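Local coordinates for glutathione peroxidase-like protein (PDB 3DWV), which probably reduces hydroperoxides with electrons from tryparedoxin, as a glutathione peroxidase-type enzyme of Trypanosoma brucei, at residues A[37-40]-A[41-45]; A[70-73]-A[74-78]; A[128-131]-A[132-136]. The protein carries 1 engineered substitution. All coordinates share one frame; numbering follows the deposited sequence. Where two conformers were deposited one is given.

Interaction 1 (A[37-40]-A[41-45]); sequences KPYN and LVQHK
Q43 folds back over the carbonyl of N40, and the ring of Y39 reaches past it to H44, so one tight turn is pinned at two points. Traced outward, nearly every atom of the Q43 side chain meets N40 O. CB lies 3.5 Å from N40 O. CG sits between the backbone N and the carbonyl carbon, which brings it to 3.1 Å from the same oxygen. CG also rests over the centre of the neighbouring H44 ring. Beyond CG the chain is extended: Q43 CD passes N40 O at 3.4 Å, and NE2 gives N40 O a hydrogen bond of 2.8 Å with an N-H...O angle of 152°; the oxygen lies close to the plane of the Q43 amide. N40 O also takes a weak, longer bond from Q43 N, so side chain and backbone of one residue grip it together. Y39 has its ring swung anti to its own N (chi1 179°). From there its CE2 comes to 4.3 Å from L41 CD1, and OH and H44 NE2 share a hydrogen bond of 2.7 Å. The two rings meet rim to rim, planes 27° apart, with OH near the imidazole plane. N40 itself is the centre of an inverse gamma turn, closed by a weak bond from L41 N to Y39 O; residues 42-44 form a 3-10 turn. The turn lies near the surface, with L41 buried beneath it, in the loop before strand 49-54: Y39, L41 and H44 all rest on L83 of strand 81-86, L41 also packs on F27 and V31, and Y39 pairs through its backbone with V31.

Interaction 2 (A[70-73]-A[74-78]); sequences TLYN and KYKSQ. Unlike the reference sequence in segment 70-73: T70 (reference Ala).
In the later part of helix 64-75, the helix of the beta-alpha-beta crossover between parallel strands 49-54 and 81-86 of the thioredoxin-type fold, side chains four residues apart pair as Y72 with K76 and L71 with Y75. In the backbone, K76 N gives Y72 O a bond of 2.8 Å, and residues 76-78 are 3-10. On the inner side, L71 CD2 touches Y75 CE2 at 3.9 Å, and K74 lays its CG over the centre of the Y75 ring. Both L71 and Y75 pack against helix 171-181, L71 on I174 and Y75 on L178 and I179, while the polar ends of K74 and Y75 converge on E175 of the same helix. The Y72-K76 pairing is more polar. K76 runs out fully extended beyond CG and passes obliquely across Y72. K76 CD stands 4.0 Å from the centroid of the Y72 ring, 22° off the normal, a CH-pi contact displaced toward the rim. N73 lies alongside K76, pointing the same way, and its OD1 accepts a 3.0 Å bond from K76 NZ; N73 ND2 bonds E112, to which the K76 ammonium has a long, weak ion pair. A water then joins the two tips of the first pair, 2.9 Å from K76 NZ, whose proton it accepts, and 2.9 Å from Y72 OH.

Interaction 3 (A[128-131]-A[132-136]); sequences PLYE and YMKKT
M133 and Y130 form the dense part of this helical contact: the methyl CE of M133 is set over the centre of the Y130 ring, 3.6 Å from its centroid and only 9° off the normal. The last torsion of M133 (chi3 -54°) bends the chain to put CE there, with SD farther back above the same face, 5.4 Å from the centroid, a Met-aromatic contact led by the methyl. Y130 and M133 turn together into the core, packing on I51 of strand 49-54 and F153 of strand 152-155. Regular alpha-helical bonds hold the backbone beneath; K134 N to Y130 O, for example, measures 2.8 Å with an N-H...O angle of 164°. The other side of helix 128-136 is looser. P128 and K135 are exposed and add little to the contact between the two segments, while E131 sits at the margin, partly exposed. Between the two sides runs K134, a buried residue: its CD passes the edge of the Y130 ring, and its NZ makes a salt bridge of 2.9 Å to E131 OE2, nearly along the C-O axis. V121 O and N122 OD1 also accept from NZ. With a carboxylate and two neutral oxygens round it, the charge of the ammonium is probably compensated, which would favour the protonated form of this lysine.

How the interactions relate
All three contacts are local, and along the chain they follow in series without nesting or crossing; none closes a long loop. Interaction 1 forms a turn ahead of strand 49-54, interaction 2 belongs to the crossover helix that leaves that strand for 81-86, and interaction 3 lies on the helix well before strand 152-155. Strand 81-86, at one border of the sheet, is common ground: residues of interactions 1 and 2 both touch it, although the centres of these interactions are about 19 Å apart. Interaction 3 stands about 25 Å from interaction 2, centre to centre, on the far side of the chain's centre, and ties its helix to the sheet there, reaching strand 161-165 as well. None is at the C58-C106 disulfide.

Interaction 1 (A[37-40]-A[41-45])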
ATOM      1  N   LYS A  37      -2.908 -14.652  10.047  1.00 18.63           N
ATOM      2  CA  LYS A  37      -2.249 -15.902   9.626  1.00 22.89           C
ATOM      3  C   LYS A  37      -1.200 -15.604   8.582  1.00 16.94           C
ATOM      4  O   LYS A  37      -1.257 -14.537   7.941  1.00 22.52           O
ATOM      5  CB  LYS A  37      -3.262 -16.883   9.079  1.00 25.11           C
ATOM      6  CG  LYS A  37      -4.318 -17.270  10.116  1.00 25.76           C
ATOM      7  CD  LYS A  37      -5.482 -17.893   9.346  1.00 32.94           C
ATOM      8  CE  LYS A  37      -5.580 -17.290   7.947  1.00 41.83           C
ATOM      9  NZ  LYS A  37      -6.926 -16.705   7.635  1.00 57.40           N
ATOM     10  N   PRO A  38      -0.248 -16.477   8.365  1.00 18.27           N
ATOM     11  CA  PRO A  38       0.768 -16.141   7.362  1.00 20.07           C
ATOM     12  C   PRO A  38       0.103 -16.004   5.994  1.00 18.52           C
ATOM     13  O   PRO A  38      -0.749 -16.859   5.668  1.00 18.54           O
ATOM     14  CB  PRO A  38       1.713 -17.332   7.383  1.00 21.10           C
ATOM     15  CG  PRO A  38       1.463 -17.933   8.740  1.00 27.38           C
ATOM     16  CD  PRO A  38      -0.026 -17.806   8.952  1.00 25.46           C
ATOM     17  N   TYR A  39       0.512 -14.948   5.306  1.00 17.85           N
ATOM     18  CA  TYR A  39      -0.115 -14.730   3.987  1.00 16.35           C
ATOM     19  C   TYR A  39       0.854 -15.098   2.873  1.00 20.21           C
ATOM     20  O   TYR A  39       1.989 -14.625   2.874  1.00 24.32           O
ATOM     21  CB  TYR A  39      -0.600 -13.283   3.874  1.00 18.51           C
ATOM     22  CG  TYR A  39      -1.241 -12.937   2.554  1.00 15.10           C
ATOM     23  CD1 TYR A  39      -2.579 -13.252   2.300  1.00 18.69           C
ATOM     24  CD2 TYR A  39      -0.528 -12.276   1.556  1.00 14.92           C
ATOM     25  CE1 TYR A  39      -3.171 -12.929   1.093  1.00 20.58           C
ATOM     26  CE2 TYR A  39      -1.131 -11.962   0.351  1.00 16.71           C
ATOM     27  CZ  TYR A  39      -2.439 -12.281   0.116  1.00 16.84           C
ATOM     28  OH  TYR A  39      -3.020 -11.961  -1.092  1.00 20.20           O
ATOM     29  N   ASN A  40       0.422 -15.953   1.949  1.00 27.14           N
ATOM     30  CA  ASN A  40       1.179 -16.338   0.765  1.00 27.05           C
ATOM     31  C   ASN A  40       1.298 -15.169  -0.224  1.00 25.13           C
ATOM     32  O   ASN A  40       0.528 -15.042  -1.173  1.00 31.03           O
ATOM     33  CB  ASN A  40       0.546 -17.552   0.071  1.00 31.90           C
ATOM     34  CG  ASN A  40       1.465 -18.229  -0.930  1.00 32.42           C
ATOM     35  OD1 ASN A  40       1.134 -19.249  -1.542  1.00 37.90           O
ATOM     36  ND2 ASN A  40       2.661 -17.688  -1.101  1.00 33.66           N
ATOM     37  N   LEU A  41       2.291 -14.334   0.033  1.00 23.14           N
ATOM     38  CA  LEU A  41       2.581 -13.171  -0.785  1.00 17.54           C
ATOM     39  C   LEU A  41       3.190 -13.619  -2.111  1.00 18.26           C
ATOM     40  O   LEU A  41       2.998 -13.093  -3.195  1.00 17.38           O
ATOM     41  CB  LEU A  41       3.540 -12.252  -0.051  1.00 15.04           C
ATOM     42  CG  LEU A  41       3.827 -10.862  -0.600  1.00 16.46           C
ATOM     43  CD1 LEU A  41       2.578 -10.002  -0.455  1.00 14.34           C
ATOM     44  CD2 LEU A  41       4.974 -10.197   0.128  1.00 15.89           C
ATOM     45  N   VAL A  42       4.011 -14.684  -2.057  1.00 22.80           N
ATOM     46  CA  VAL A  42       4.660 -15.074  -3.313  1.00 20.99           C
ATOM     47  C   VAL A  42       3.652 -15.573  -4.336  1.00 19.82           C
ATOM     48  O   VAL A  42       3.981 -15.702  -5.552  1.00 21.12           O
ATOM     49  CB  VAL A  42       5.736 -16.129  -3.011  1.00 24.10           C
ATOM     50  CG1 VAL A  42       5.068 -17.484  -2.895  1.00 26.97           C
ATOM     51  CG2 VAL A  42       6.833 -16.147  -4.079  1.00 25.81           C
ATOM     52  N   GLN A  43       2.403 -15.849  -3.942  1.00 18.69           N
ATOM     53  CA  GLN A  43       1.395 -16.256  -4.939  1.00 22.27           C
ATOM     54  C   GLN A  43       1.273 -15.201  -6.036  1.00 19.43           C
ATOM     55  O   GLN A  43       1.000 -15.531  -7.192  1.00 26.29           O
ATOM     56  CB  GLN A  43       0.035 -16.514  -4.310  1.00 22.16           C
ATOM     57  CG  GLN A  43      -0.810 -15.283  -3.980  1.00 23.29           C
ATOM     58  CD  GLN A  43      -2.096 -15.672  -3.278  1.00 26.97           C
ATOM     59  OE1 GLN A  43      -3.080 -16.113  -3.891  1.00 36.29           O
ATOM     60  NE2 GLN A  43      -2.132 -15.529  -1.945  1.00 27.17           N
ATOM     61  N   HIS A  44       1.523 -13.941  -5.667  1.00 16.90           N
ATOM     62  CA  HIS A  44       1.422 -12.823  -6.583  1.00 16.78           C
ATOM     63  C   HIS A  44       2.644 -12.624  -7.448  1.00 17.74           C
ATOM     64  O   HIS A  44       2.592 -11.748  -8.321  1.00 23.96           O
ATOM     65  CB  HIS A  44       1.106 -11.528  -5.790  1.00 15.54           C
ATOM     66  CG  HIS A  44      -0.137 -11.696  -4.959  1.00 18.73           C
ATOM     67  ND1 HIS A  44      -1.382 -11.984  -5.494  1.00 18.68           N
ATOM     68  CD2 HIS A  44      -0.304 -11.640  -3.615  1.00 17.04           C
ATOM     69  CE1 HIS A  44      -2.265 -12.081  -4.502  1.00 18.67           C
ATOM     70  NE2 HIS A  44      -1.635 -11.877  -3.351  1.00 17.73           N
ATOM     71  N   LYS A  45       3.726 -13.387  -7.264  1.00 18.73           N
ATOM     72  CA  LYS A  45       4.910 -13.169  -8.098  1.00 19.45           C
ATOM     73  C   LYS A  45       4.665 -13.504  -9.562  1.00 20.46           C
ATOM     74  O   LYS A  45       3.950 -14.488  -9.885  1.00 19.65           O
ATOM     75  CB  LYS A  45       6.010 -14.022  -7.446  1.00 18.88           C
ATOM     76  CG  LYS A  45       7.351 -13.935  -8.161  1.00 21.43           C
ATOM     77  CD  LYS A  45       8.340 -14.894  -7.496  1.00 25.06           C
ATOM     78  CE  LYS A  45       9.773 -14.605  -7.853  1.00 24.55           C
ATOM     79  NZ  LYS A  45      10.728 -15.102  -6.828  1.00 37.28           N
TER

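Interaction 2 (A[70-73]-A[74-78])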
ATOM      1  N   THR A  70     -11.109   0.650  -8.688  1.00 12.32           N
ATOM      2  CA  THR A  70     -11.189   0.646 -10.139  1.00 13.40           C
ATOM      3  C   THR A  70     -10.086  -0.191 -10.776  1.00 12.41           C
ATOM      4  O   THR A  70     -10.382  -1.006 -11.659  1.00 14.98           O
ATOM      5  CB  THR A  70     -11.076   2.071 -10.703  1.00 14.78           C
ATOM      6  OG1 THR A  70     -12.205   2.820 -10.190  1.00 17.50           O
ATOM      7  CG2 THR A  70     -11.144   2.021 -12.231  1.00 18.32           C
ATOM      8  N   LEU A  71      -8.826  -0.001 -10.332  1.00 12.68           N
ATOM      9  CA  LEU A  71      -7.735  -0.746 -10.979  1.00 12.72           C
ATOM     10  C   LEU A  71      -7.834  -2.222 -10.647  1.00 14.63           C
ATOM     11  O   LEU A  71      -7.654  -3.079 -11.535  1.00 18.04           O
ATOM     12  CB  LEU A  71      -6.363  -0.246 -10.535  1.00 13.20           C
ATOM     13  CG  LEU A  71      -5.982   1.163 -10.994  1.00 13.89           C
ATOM     14  CD1 LEU A  71      -4.813   1.748 -10.205  1.00 12.10           C
ATOM     15  CD2 LEU A  71      -5.680   1.125 -12.477  1.00 15.67           C
ATOM     16  N   TYR A  72      -8.094  -2.544  -9.399  1.00 12.58           N
ATOM     17  CA  TYR A  72      -8.313  -3.929  -8.993  1.00 14.26           C
ATOM     18  C   TYR A  72      -9.328  -4.650  -9.861  1.00 13.60           C
ATOM     19  O   TYR A  72      -9.102  -5.736 -10.420  1.00 16.62           O
ATOM     20  CB  TYR A  72      -8.782  -3.919  -7.525  1.00 17.40           C
ATOM     21  CG  TYR A  72      -8.968  -5.322  -7.000  1.00 16.64           C
ATOM     22  CD1 TYR A  72      -7.887  -6.188  -6.862  1.00 16.75           C
ATOM     23  CD2 TYR A  72     -10.236  -5.763  -6.664  1.00 18.43           C
ATOM     24  CE1 TYR A  72      -8.033  -7.480  -6.381  1.00 18.29           C
ATOM     25  CE2 TYR A  72     -10.393  -7.064  -6.177  1.00 21.22           C
ATOM     26  CZ  TYR A  72      -9.310  -7.898  -6.047  1.00 20.73           C
ATOM     27  OH  TYR A  72      -9.539  -9.166  -5.568  1.00 24.33           O
ATOM     28  N   ASN A  73     -10.523  -4.054 -10.017  1.00 20.62           N
ATOM     29  CA  ASN A  73     -11.597  -4.731 -10.749  1.00 19.40           C
ATOM     30  C   ASN A  73     -11.313  -4.763 -12.240  1.00 18.18           C
ATOM     31  O   ASN A  73     -11.661  -5.725 -12.937  1.00 16.61           O
ATOM     32  CB  ASN A  73     -12.944  -4.043 -10.469  1.00 18.85           C
ATOM     33  CG  ASN A  73     -13.480  -4.336  -9.072  1.00 19.97           C
ATOM     34  OD1 ASN A  73     -13.253  -5.437  -8.536  1.00 24.91           O
ATOM     35  ND2 ASN A  73     -14.181  -3.345  -8.524  1.00 21.45           N
ATOM     36  N   LYS A  74     -10.673  -3.723 -12.764  1.00 15.58           N
ATOM     37  CA  LYS A  74     -10.324  -3.699 -14.172  1.00 17.49           C
ATOM     38  C   LYS A  74      -9.317  -4.763 -14.563  1.00 17.00           C
ATOM     39  O   LYS A  74      -9.432  -5.304 -15.670  1.00 19.18           O
ATOM     40  CB  LYS A  74      -9.720  -2.323 -14.479  1.00 19.59           C
ATOM     41  CG  LYS A  74      -9.408  -2.163 -15.952  1.00 26.86           C
ATOM     42  CD  LYS A  74      -9.993  -0.878 -16.493  1.00 28.28           C
ATOM     43  CE  LYS A  74      -9.009   0.253 -16.319  1.00 34.28           C
ATOM     44  NZ  LYS A  74      -9.138   1.259 -17.437  1.00 38.78           N
ATOM     45  N   TYR A  75      -8.322  -5.037 -13.730  1.00 16.22           N
ATOM     46  CA  TYR A  75      -7.141  -5.785 -14.133  1.00 14.48           C
ATOM     47  C   TYR A  75      -6.926  -7.071 -13.352  1.00 16.90           C
ATOM     48  O   TYR A  75      -6.017  -7.842 -13.735  1.00 17.04           O
ATOM     49  CB  TYR A  75      -5.864  -4.909 -14.004  1.00 17.10           C
ATOM     50  CG  TYR A  75      -5.895  -3.749 -14.988  1.00 14.93           C
ATOM     51  CD1 TYR A  75      -5.769  -4.000 -16.365  1.00 15.77           C
ATOM     52  CD2 TYR A  75      -6.039  -2.423 -14.571  1.00 13.75           C
ATOM     53  CE1 TYR A  75      -5.789  -2.946 -17.275  1.00 15.31           C
ATOM     54  CE2 TYR A  75      -6.067  -1.367 -15.499  1.00 13.40           C
ATOM     55  CZ  TYR A  75      -5.948  -1.650 -16.847  1.00 16.95           C
ATOM     56  OH  TYR A  75      -5.977  -0.614 -17.762  1.00 20.69           O
ATOM     57  N   LYS A  76      -7.719  -7.323 -12.288  1.00 15.60           N
ATOM     58  CA  LYS A  76      -7.480  -8.612 -11.609  1.00 14.97           C
ATOM     59  C   LYS A  76      -7.616  -9.806 -12.561  1.00 19.20           C
ATOM     60  O   LYS A  76      -7.049 -10.879 -12.343  1.00 20.52           O
ATOM     61  CB  LYS A  76      -8.412  -8.721 -10.405  1.00 15.15           C
ATOM     62  CG  LYS A  76      -9.897  -8.570 -10.752  1.00 17.29           C
ATOM     63  CD  LYS A  76     -10.739  -8.721  -9.480  1.00 18.66           C
ATOM     64  CE  LYS A  76     -12.219  -8.685  -9.833  1.00 21.36           C
ATOM     65  NZ  LYS A  76     -12.991  -8.385  -8.583  1.00 29.67           N
ATOM     66  N   SER A  77      -8.364  -9.696 -13.669  1.00 19.70           N
ATOM     67  CA  SER A  77      -8.506 -10.857 -14.552  1.00 22.61           C
ATOM     68  C   SER A  77      -7.209 -11.111 -15.305  1.00 22.87           C
ATOM     69  O   SER A  77      -7.026 -12.212 -15.882  1.00 26.37           O
ATOM     70  CB  SER A  77      -9.639 -10.682 -15.574  1.00 26.12           C
ATOM     71  OG  SER A  77      -9.593  -9.371 -16.133  1.00 37.38           O
ATOM     72  N   GLN A  78      -6.327 -10.113 -15.319  1.00 22.13           N
ATOM     73  CA  GLN A  78      -5.092 -10.285 -16.104  1.00 25.99           C
ATOM     74  C   GLN A  78      -3.935 -10.746 -15.227  1.00 25.80           C
ATOM     75  O   GLN A  78      -2.787 -10.881 -15.686  1.00 32.71           O
ATOM     76  CB  GLN A  78      -4.717  -8.989 -16.826  1.00 26.61           C
ATOM     77  CG  GLN A  78      -5.650  -8.555 -17.942  1.00 29.72           C
ATOM     78  CD  GLN A  78      -5.113  -7.397 -18.773  1.00 33.44           C
ATOM     79  OE1 GLN A  78      -3.945  -7.391 -19.190  1.00 41.52           O
ATOM     80  NE2 GLN A  78      -5.944  -6.385 -19.054  1.00 39.62           N
TER
HETATM   81  O   HOH W   1     -12.164 -10.072  -6.421  1.00 35.52           O
HETATM   82  O   HOH W   2     -10.429  -7.894 -14.253  1.00 20.70           O

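Interaction 3 (A[128-131]-A[132-136])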
ATOM      1  N   PRO A 128       9.406  -3.999   8.076  1.00 10.94           N
ATOM      2  CA  PRO A 128      10.526  -4.017   7.111  1.00 11.14           C
ATOM      3  C   PRO A 128      10.101  -3.981   5.657  1.00  9.89           C
ATOM      4  O   PRO A 128      10.893  -3.407   4.877  1.00 12.02           O
ATOM      5  CB  PRO A 128      11.286  -5.323   7.455  1.00 13.44           C
ATOM      6  CG  PRO A 128      10.972  -5.564   8.908  1.00 13.43           C
ATOM      7  CD  PRO A 128       9.520  -5.090   9.066  1.00 11.72           C
ATOM      8  N   LEU A 129       8.946  -4.502   5.277  1.00 10.81           N
ATOM      9  CA  LEU A 129       8.559  -4.430   3.865  0.50  9.36           C
ATOM     10  C   LEU A 129       8.403  -2.961   3.493  1.00 10.62           C
ATOM     11  O   LEU A 129       8.773  -2.586   2.374  1.00  9.74           O
ATOM     12  CB  LEU A 129       7.283  -5.224   3.580  0.50  9.56           C
ATOM     13  CG  LEU A 129       6.468  -4.912   2.323  0.50  6.47           C
ATOM     14  CD1 LEU A 129       6.992  -5.638   1.088  0.50  9.79           C
ATOM     15  CD2 LEU A 129       5.006  -5.298   2.552  0.50  9.75           C
ATOM     16  N   TYR A 130       7.857  -2.154   4.408  1.00  8.86           N
ATOM     17  CA  TYR A 130       7.683  -0.720   4.148  1.00  9.44           C
ATOM     18  C   TYR A 130       9.048  -0.032   4.116  1.00  9.50           C
ATOM     19  O   TYR A 130       9.354   0.842   3.292  1.00 10.63           O
ATOM     20  CB  TYR A 130       6.668  -0.093   5.165  1.00 10.77           C
ATOM     21  CG  TYR A 130       5.338  -0.060   4.444  1.00  9.43           C
ATOM     22  CD1 TYR A 130       4.512  -1.174   4.419  1.00 10.41           C
ATOM     23  CD2 TYR A 130       4.944   1.080   3.768  1.00  8.77           C
ATOM     24  CE1 TYR A 130       3.312  -1.157   3.745  1.00 10.32           C
ATOM     25  CE2 TYR A 130       3.735   1.079   3.083  1.00  8.97           C
ATOM     26  CZ  TYR A 130       2.909  -0.035   3.070  1.00 10.80           C
ATOM     27  OH  TYR A 130       1.699  -0.041   2.404  1.00 11.11           O
ATOM     28  N   GLU A 131       9.945  -0.389   5.040  1.00 11.43           N
ATOM     29  CA  GLU A 131      11.297   0.189   5.011  1.00 11.62           C
ATOM     30  C   GLU A 131      11.947  -0.105   3.683  1.00 12.29           C
ATOM     31  O   GLU A 131      12.586   0.810   3.108  1.00 13.39           O
ATOM     32  CB  GLU A 131      12.100  -0.326   6.215  1.00 16.07           C
ATOM     33  CG  GLU A 131      11.377   0.291   7.454  1.00 18.92           C
ATOM     34  CD  GLU A 131      11.550   1.794   7.505  1.00 21.59           C
ATOM     35  OE1 GLU A 131      12.579   2.133   8.165  1.00 31.36           O
ATOM     36  OE2 GLU A 131      10.821   2.709   7.007  1.00 18.66           O
ATOM     37  N   TYR A 132      11.738  -1.329   3.213  1.00 10.97           N
ATOM     38  CA  TYR A 132      12.279  -1.612   1.864  1.00 10.19           C
ATOM     39  C   TYR A 132      11.627  -0.826   0.746  1.00 11.36           C
ATOM     40  O   TYR A 132      12.332  -0.273  -0.123  1.00 11.39           O
ATOM     41  CB  TYR A 132      12.125  -3.132   1.641  1.00 11.07           C
ATOM     42  CG  TYR A 132      12.402  -3.573   0.205  1.00 11.46           C
ATOM     43  CD1 TYR A 132      13.685  -3.540  -0.353  1.00 13.84           C
ATOM     44  CD2 TYR A 132      11.353  -4.027  -0.579  1.00 13.22           C
ATOM     45  CE1 TYR A 132      13.899  -3.956  -1.668  1.00 12.48           C
ATOM     46  CE2 TYR A 132      11.540  -4.430  -1.878  1.00 13.06           C
ATOM     47  CZ  TYR A 132      12.817  -4.386  -2.408  1.00 12.21           C
ATOM     48  OH  TYR A 132      12.951  -4.803  -3.716  1.00 16.57           O
ATOM     49  N   MET A 133      10.281  -0.777   0.650  1.00 10.12           N
ATOM     50  CA  MET A 133       9.645  -0.071  -0.462  1.00  9.17           C
ATOM     51  C   MET A 133       9.945   1.422  -0.388  1.00 10.45           C
ATOM     52  O   MET A 133      10.206   2.071  -1.414  1.00 12.01           O
ATOM     53  CB  MET A 133       8.117  -0.303  -0.418  1.00 11.28           C
ATOM     54  CG  MET A 133       7.739  -1.740  -0.723  1.00 11.95           C
ATOM     55  SD  MET A 133       5.952  -1.979  -0.909  1.00 12.14           S
ATOM     56  CE  MET A 133       5.244  -1.321   0.595  1.00 13.61           C
ATOM     57  N   LYS A 134       9.940   1.992   0.837  1.00 10.34           N
ATOM     58  CA  LYS A 134      10.177   3.434   0.996  1.00 11.47           C
ATOM     59  C   LYS A 134      11.577   3.841   0.607  1.00 13.28           C
ATOM     60  O   LYS A 134      11.816   4.945   0.065  1.00 14.81           O
ATOM     61  CB  LYS A 134       9.922   3.841   2.459  1.00 12.18           C
ATOM     62  CG  LYS A 134       8.440   3.791   2.861  1.00  9.74           C
ATOM     63  CD  LYS A 134       8.314   3.600   4.377  1.00 14.01           C
ATOM     64  CE  LYS A 134       8.716   4.830   5.151  1.00 17.15           C
ATOM     65  NZ  LYS A 134       8.610   4.601   6.631  1.00 12.29           N
ATOM     66  N   LYS A 135      12.561   2.964   0.906  1.00 13.19           N
ATOM     67  CA  LYS A 135      13.909   3.413   0.541  0.50 12.95           C
ATOM     68  C   LYS A 135      14.111   3.118  -0.941  1.00 13.62           C
ATOM     69  O   LYS A 135      14.869   3.867  -1.592  1.00 12.76           O
ATOM     70  CB  LYS A 135      14.990   2.817   1.417  0.50 14.43           C
ATOM     71  CG  LYS A 135      15.230   1.326   1.270  0.50 16.25           C
ATOM     72  CD  LYS A 135      16.697   1.014   1.548  0.50 20.73           C
ATOM     73  CE  LYS A 135      16.955  -0.485   1.459  0.50 21.49           C
ATOM     74  NZ  LYS A 135      16.007  -1.200   2.363  0.50 20.79           N
ATOM     75  N   THR A 136      13.445   2.090  -1.470  1.00 11.78           N
ATOM     76  CA  THR A 136      13.591   1.870  -2.928  1.00 11.59           C
ATOM     77  C   THR A 136      12.971   3.020  -3.715  1.00 12.13           C
ATOM     78  O   THR A 136      13.568   3.509  -4.689  1.00 13.55           O
ATOM     79  CB  THR A 136      12.967   0.538  -3.354  1.00 12.09           C
ATOM     80  OG1 THR A 136      13.591  -0.494  -2.584  1.00 15.41           O
ATOM     81  CG2 THR A 136      13.239   0.265  -4.832  1.00 14.24           C
TER